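Local coordinates for trimeric intracellular cation channel type 1B.2 (Caenorhabditis elegans, PDB 5EIK), which forms a homotrimeric potassium channel of intracellular membranes, binds PIP2 and may carry counter-ions during calcium release, at residues A[174-178]-A[179-183]. Residues are numbered along the deposited sequence; the frame is centred on the assembly and turned at random.
Sequences EQLAR and GTWHP
G179 N bonds L176 O at 3.1 Å, where helix 167-177 ends in a Schellman motif. G179 takes a positive phi, 70°, and a CB at this position would run into R178 O. The next amide, T180 N, reaches back to Q175 O at 2.8 Å, nearly in line with the C=O bond, while T180 OG1 lies 3.8 Å from Q175 CB. W181 N then takes the same Q175 O at 3.0 Å, but from well above the carbonyl plane, so two donors grip one oxygen. With CG anti to the backbone N (chi1 -166°), the W181 side chain runs alongside L176, whose CD2 packs on W181 CB at 3.8 Å. Q175 OE1 comes to 3.5 Å from W181 CD1, the amide plane turned 76° from the ring. W181 of the second and of the third subunit pack on this indole, and an alanine here would probably leave L176 CD2 and those neighbouring indoles facing a gap at the trimer interface. Three backbone amides thus satisfy two carbonyls at the C-terminal end of helix 167-177, and the turn they fix delivers the largely hydrophobic indole into the contact between subunits.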
loop_
_atom_site.group_PDB
_atom_site.type_symbol
_atom_site.label_atom_id
_atom_site.label_comp_id
_atom_site.label_asym_id
_atom_site.label_seq_id
_atom_site.Cartn_x
_atom_site.Cartn_y
_atom_site.Cartn_z
ATOM N N GLU A 174 -1.387 10.493 -0.171
ATOM C CA GLU A 174 -1.015 11.734 -0.836
ATOM C C GLU A 174 -0.080 12.631 -0.036
ATOM O O GLU A 174 0.768 13.317 -0.607
ATOM C CB GLU A 174 -2.265 12.521 -1.218
ATOM C CG GLU A 174 -2.817 12.124 -2.559
ATOM C CD GLU A 174 -4.070 12.881 -2.923
ATOM O OE1 GLU A 174 -4.214 14.042 -2.480
ATOM O OE2 GLU A 174 -4.899 12.321 -3.666
ATOM N N GLN A 175 -0.238 12.638 1.280
ATOM C CA GLN A 175 0.606 13.469 2.124
ATOM C C GLN A 175 2.007 12.866 2.209
ATOM O O GLN A 175 2.984 13.569 2.474
ATOM C CB GLN A 175 -0.015 13.600 3.508
ATOM C CG GLN A 175 -1.442 14.112 3.459
ATOM C CD GLN A 175 -2.091 14.189 4.826
ATOM O OE1 GLN A 175 -2.110 13.211 5.575
ATOM N NE2 GLN A 175 -2.637 15.352 5.155
ATOM N N LEU A 176 2.099 11.561 1.981
ATOM C CA LEU A 176 3.385 10.891 2.002
ATOM C C LEU A 176 4.093 11.207 0.680
ATOM O O LEU A 176 5.274 11.553 0.657
ATOM C CB LEU A 176 3.195 9.380 2.155
ATOM C CG LEU A 176 2.793 8.860 3.539
ATOM C CD1 LEU A 176 2.451 7.374 3.450
ATOM C CD2 LEU A 176 3.935 9.102 4.526
ATOM N N ALA A 177 3.353 11.103 -0.418
ATOM C CA ALA A 177 3.900 11.372 -1.738
ATOM C C ALA A 177 4.249 12.850 -1.903
ATOM O O ALA A 177 5.157 13.193 -2.657
ATOM C CB ALA A 177 2.908 10.944 -2.805
ATOM N N ARG A 178 3.529 13.722 -1.206
ATOM C CA ARG A 178 3.806 15.153 -1.287
ATOM C C ARG A 178 4.837 15.572 -0.250
ATOM O O ARG A 178 5.216 16.738 -0.184
ATOM C CB ARG A 178 2.531 15.985 -1.089
ATOM C CG ARG A 178 1.668 16.137 -2.336
ATOM C CD ARG A 178 0.817 17.389 -2.223
ATOM N NE ARG A 178 -0.047 17.347 -1.050
ATOM C CZ ARG A 178 -1.221 16.729 -1.014
ATOM N NH1 ARG A 178 -1.678 16.104 -2.094
ATOM N NH2 ARG A 178 -1.932 16.725 0.105
ATOM N N GLY A 179 5.271 14.620 0.569
ATOM C CA GLY A 179 6.264 14.906 1.585
ATOM C C GLY A 179 5.813 15.778 2.745
ATOM O O GLY A 179 6.641 16.417 3.390
ATOM N N THR A 180 4.520 15.792 3.048
ATOM C CA THR A 180 4.041 16.631 4.138
ATOM C C THR A 180 3.444 15.898 5.334
ATOM O O THR A 180 3.137 16.525 6.350
ATOM C CB THR A 180 2.992 17.633 3.630
ATOM O OG1 THR A 180 1.866 16.918 3.107
ATOM C CG2 THR A 180 3.591 18.519 2.540
ATOM N N TRP A 181 3.273 14.585 5.231
ATOM C CA TRP A 181 2.689 13.842 6.344
ATOM C C TRP A 181 3.421 14.082 7.656
ATOM O O TRP A 181 4.646 14.206 7.692
ATOM C CB TRP A 181 2.671 12.333 6.075
ATOM C CG TRP A 181 1.785 11.583 7.050
ATOM C CD1 TRP A 181 0.451 11.323 6.911
ATOM C CD2 TRP A 181 2.163 11.072 8.336
ATOM N NE1 TRP A 181 -0.026 10.685 8.029
ATOM C CE2 TRP A 181 0.999 10.516 8.920
ATOM C CE3 TRP A 181 3.362 11.028 9.055
ATOM C CZ2 TRP A 181 1.004 9.929 10.189
ATOM C CZ3 TRP A 181 3.369 10.443 10.318
ATOM C CH2 TRP A 181 2.194 9.900 10.870
ATOM N N HIS A 182 2.654 14.132 8.737
ATOM C CA HIS A 182 3.210 14.325 10.062
ATOM C C HIS A 182 2.208 13.787 11.069
ATOM O O HIS A 182 1.010 13.704 10.786
ATOM C CB HIS A 182 3.488 15.808 10.311
ATOM C CG HIS A 182 2.296 16.683 10.101
ATOM N ND1 HIS A 182 1.235 16.713 10.976
ATOM C CD2 HIS A 182 1.978 17.524 9.089
ATOM C CE1 HIS A 182 0.309 17.537 10.514
ATOM N NE2 HIS A 182 0.736 18.042 9.371
ATOM N N PRO A 183 2.690 13.387 12.254
ATOM C CA PRO A 183 1.807 12.854 13.292
ATOM C C PRO A 183 0.653 13.812 13.559
ATOM O O PRO A 183 0.715 14.985 13.193
ATOM C CB PRO A 183 2.738 12.718 14.490
ATOM C CG PRO A 183 4.044 12.399 13.853
ATOM C CD PRO A 183 4.091 13.377 12.704
#